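Local atomic coordinates of N-acylethanolamine-hydrolyzing acid amidase subunit alpha (Caenorhabditis elegans, PDB entry 6DY3), a protein that forms, with the beta subunit, a heterodimeric amidase that probably hydrolyses bioactive fatty acid amides such as N-palmitoylethanolamine to ethanolamine and free fatty acids. Residues A[64-69]-A[77-82]. Residues are numbered along the deposited sequence; the frame is centred on the assembly and turned at random.
Sequences SKIDRY and ELKGIA
L78 meets I66 with CB and the CD1 methyl: L78 CB lies 4.1 Å from I66 CD1, and L78 CD1 is 4.2 Å from the same methyl. The two side chains overlap like antiparallel rods, each heading for the other's backbone, and their contact is apolar. I66 reaches this far because its chain is fully extended, with CG1 anti to the backbone N (chi1 -177°) and CD1 continuing the line (chi2 179°). N53 of the beta-subunit chain also packs on L78. One helical position on, K79 sends its long chain out straight and then bends at the last torsion (chi4 -55°), which leaves NZ 4.0 Å from I66 CG2. I66 is thus touched at two different branches, CD1 by the leucine and CG2 by the lysine end, while the backbones stay well apart, 9.0 Å between I66 CA and L78 CA. No hydrogen bond crosses between the segments. I66 and L78 are buried; K79 forms the exposed side of the patch. Within the alpha subunit, the contact packs the loop that leaves helix 56-63, turning through an inverse gamma turn at K65, against helix 72-85, which follows that loop in the chain. Helix 89-97 adjoins both segments, with I89 touching I66, K79 and A82.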
ATOM      1  N   SER A  64      -9.928 -15.408 -14.983  1.00 48.82           N
ATOM      2  CA  SER A  64     -10.177 -15.239 -16.407  1.00 49.63           C
ATOM      3  C   SER A  64     -11.387 -14.355 -16.676  1.00 54.32           C
ATOM      4  O   SER A  64     -11.511 -13.815 -17.780  1.00 58.67           O
ATOM      5  CB  SER A  64     -10.387 -16.596 -17.073  1.00 48.04           C
ATOM      6  OG  SER A  64     -11.548 -17.223 -16.561  1.00 51.14           O
ATOM      7  N   LYS A  65     -12.276 -14.198 -15.695  1.00 57.09           N
ATOM      8  CA  LYS A  65     -13.472 -13.380 -15.853  1.00 58.96           C
ATOM      9  C   LYS A  65     -13.134 -11.915 -15.589  1.00 55.92           C
ATOM     10  O   LYS A  65     -13.772 -11.256 -14.762  1.00 58.03           O
ATOM     11  CB  LYS A  65     -14.570 -13.872 -14.903  1.00 62.70           C
ATOM     12  CG  LYS A  65     -14.787 -15.388 -14.918  1.00 65.85           C
ATOM     13  CD  LYS A  65     -15.971 -15.781 -15.771  1.00 69.76           C
ATOM     14  CE  LYS A  65     -16.030 -17.287 -15.963  1.00 72.98           C
ATOM     15  NZ  LYS A  65     -14.966 -17.774 -16.883  1.00 73.56           N
ATOM     16  N   ILE A  66     -12.133 -11.400 -16.306  1.00 50.13           N
ATOM     17  CA  ILE A  66     -11.550 -10.101 -15.978  1.00 51.19           C
ATOM     18  C   ILE A  66     -12.588  -8.988 -16.033  1.00 53.53           C
ATOM     19  O   ILE A  66     -12.503  -8.011 -15.278  1.00 52.04           O
ATOM     20  CB  ILE A  66     -10.364  -9.813 -16.920  1.00 52.91           C
ATOM     21  CG1 ILE A  66      -9.694  -8.496 -16.536  1.00 52.50           C
ATOM     22  CG2 ILE A  66     -10.827  -9.790 -18.376  1.00 56.14           C
ATOM     23  CD1 ILE A  66      -8.500  -8.142 -17.383  1.00 55.71           C
ATOM     24  N   ASP A  67     -13.576  -9.102 -16.918  1.00 59.86           N
ATOM     25  CA  ASP A  67     -14.552  -8.031 -17.089  1.00 62.72           C
ATOM     26  C   ASP A  67     -15.453  -7.834 -15.877  1.00 60.23           C
ATOM     27  O   ASP A  67     -16.187  -6.841 -15.834  1.00 60.36           O
ATOM     28  CB  ASP A  67     -15.416  -8.304 -18.319  1.00 67.28           C
ATOM     29  CG  ASP A  67     -15.930  -9.728 -18.364  1.00 72.15           C
ATOM     30  OD1 ASP A  67     -15.176 -10.615 -18.825  1.00 70.11           O
ATOM     31  OD2 ASP A  67     -17.079  -9.960 -17.929  1.00 76.63           O
ATOM     32  N   ARG A  68     -15.412  -8.732 -14.892  1.00 55.96           N
ATOM     33  CA  ARG A  68     -16.355  -8.679 -13.783  1.00 53.95           C
ATOM     34  C   ARG A  68     -15.843  -7.887 -12.587  1.00 51.10           C
ATOM     35  O   ARG A  68     -16.654  -7.481 -11.748  1.00 53.58           O
ATOM     36  CB  ARG A  68     -16.706 -10.101 -13.326  1.00 55.52           C
ATOM     37  CG  ARG A  68     -17.174 -11.008 -14.448  1.00 62.61           C
ATOM     38  CD  ARG A  68     -17.585 -12.380 -13.935  1.00 69.41           C
ATOM     39  NE  ARG A  68     -18.858 -12.342 -13.222  1.00 75.31           N
ATOM     40  CZ  ARG A  68     -20.049 -12.486 -13.795  1.00 78.00           C
ATOM     41  NH1 ARG A  68     -20.149 -12.679 -15.105  1.00 75.33           N
ATOM     42  NH2 ARG A  68     -21.149 -12.438 -13.055  1.00 82.28           N
ATOM     43  N   TYR A  69     -14.532  -7.654 -12.480  1.00 45.90           N
ATOM     44  CA  TYR A  69     -13.962  -7.044 -11.285  1.00 45.12           C
ATOM     45  C   TYR A  69     -13.419  -5.639 -11.494  1.00 44.95           C
ATOM     46  O   TYR A  69     -13.278  -4.902 -10.512  1.00 42.25           O
ATOM     47  CB  TYR A  69     -12.818  -7.914 -10.741  1.00 42.53           C
ATOM     48  CG  TYR A  69     -13.067  -9.399 -10.833  1.00 40.13           C
ATOM     49  CD1 TYR A  69     -14.077  -9.993 -10.101  1.00 41.30           C
ATOM     50  CD2 TYR A  69     -12.287 -10.206 -11.649  1.00 39.83           C
ATOM     51  CE1 TYR A  69     -14.306 -11.351 -10.176  1.00 45.85           C
ATOM     52  CE2 TYR A  69     -12.506 -11.564 -11.733  1.00 40.59           C
ATOM     53  CZ  TYR A  69     -13.523 -12.132 -10.992  1.00 44.42           C
ATOM     54  OH  TYR A  69     -13.767 -13.486 -11.056  1.00 43.81           O
ATOM     55  N   GLU A  77      -5.331  -1.941 -19.065  1.00 53.15           N
ATOM     56  CA  GLU A  77      -3.996  -1.894 -18.474  1.00 49.19           C
ATOM     57  C   GLU A  77      -3.495  -3.296 -18.165  1.00 49.21           C
ATOM     58  O   GLU A  77      -2.363  -3.656 -18.504  1.00 48.70           O
ATOM     59  CB  GLU A  77      -4.003  -1.043 -17.205  1.00 50.35           C
ATOM     60  CG  GLU A  77      -4.231   0.436 -17.431  1.00 52.78           C
ATOM     61  CD  GLU A  77      -3.899   1.266 -16.198  1.00 53.52           C
ATOM     62  OE1 GLU A  77      -3.305   0.708 -15.250  1.00 54.84           O
ATOM     63  OE2 GLU A  77      -4.221   2.474 -16.176  1.00 52.44           O
ATOM     64  N   LEU A  78      -4.335  -4.107 -17.519  1.00 52.80           N
ATOM     65  CA  LEU A  78      -3.935  -5.469 -17.186  1.00 53.63           C
ATOM     66  C   LEU A  78      -3.647  -6.278 -18.442  1.00 53.58           C
ATOM     67  O   LEU A  78      -2.674  -7.040 -18.489  1.00 56.76           O
ATOM     68  CB  LEU A  78      -5.023  -6.138 -16.351  1.00 53.72           C
ATOM     69  CG  LEU A  78      -5.198  -5.573 -14.940  1.00 52.08           C
ATOM     70  CD1 LEU A  78      -6.490  -6.090 -14.322  1.00 54.77           C
ATOM     71  CD2 LEU A  78      -3.994  -5.917 -14.052  1.00 47.11           C
ATOM     72  N   LYS A  79      -4.479  -6.127 -19.474  1.00 49.48           N
ATOM     73  CA  LYS A  79      -4.211  -6.808 -20.735  1.00 52.50           C
ATOM     74  C   LYS A  79      -2.912  -6.314 -21.354  1.00 52.09           C
ATOM     75  O   LYS A  79      -2.108  -7.112 -21.850  1.00 54.18           O
ATOM     76  CB  LYS A  79      -5.384  -6.610 -21.696  1.00 56.52           C
ATOM     77  CG  LYS A  79      -6.636  -7.384 -21.297  1.00 57.30           C
ATOM     78  CD  LYS A  79      -7.762  -7.219 -22.297  1.00 62.41           C
ATOM     79  CE  LYS A  79      -8.971  -8.062 -21.906  1.00 69.72           C
ATOM     80  NZ  LYS A  79      -8.632  -9.516 -21.716  1.00 71.85           N
ATOM     81  N   GLY A  80      -2.682  -5.002 -21.324  1.00 50.19           N
ATOM     82  CA  GLY A  80      -1.425  -4.474 -21.829  1.00 49.74           C
ATOM     83  C   GLY A  80      -0.230  -4.982 -21.047  1.00 47.41           C
ATOM     84  O   GLY A  80       0.816  -5.287 -21.623  1.00 46.47           O
ATOM     85  N   ILE A  81      -0.372  -5.094 -19.724  1.00 46.90           N
ATOM     86  CA  ILE A  81       0.715  -5.626 -18.906  1.00 48.68           C
ATOM     87  C   ILE A  81       0.999  -7.073 -19.286  1.00 50.97           C
ATOM     88  O   ILE A  81       2.160  -7.481 -19.408  1.00 46.78           O
ATOM     89  CB  ILE A  81       0.377  -5.486 -17.409  1.00 48.44           C
ATOM     90  CG1 ILE A  81       0.431  -4.011 -16.995  1.00 46.82           C
ATOM     91  CG2 ILE A  81       1.339  -6.320 -16.552  1.00 47.27           C
ATOM     92  CD1 ILE A  81      -0.002  -3.752 -15.562  1.00 46.86           C
ATOM     93  N   ALA A  82      -0.053  -7.870 -19.482  1.00 58.97           N
ATOM     94  CA  ALA A  82       0.134  -9.272 -19.841  1.00 59.79           C
ATOM     95  C   ALA A  82       0.775  -9.407 -21.215  1.00 60.85           C
ATOM     96  O   ALA A  82       1.585 -10.312 -21.445  1.00 63.50           O
ATOM     97  CB  ALA A  82      -1.205 -10.005 -19.796  1.00 61.10           C
TER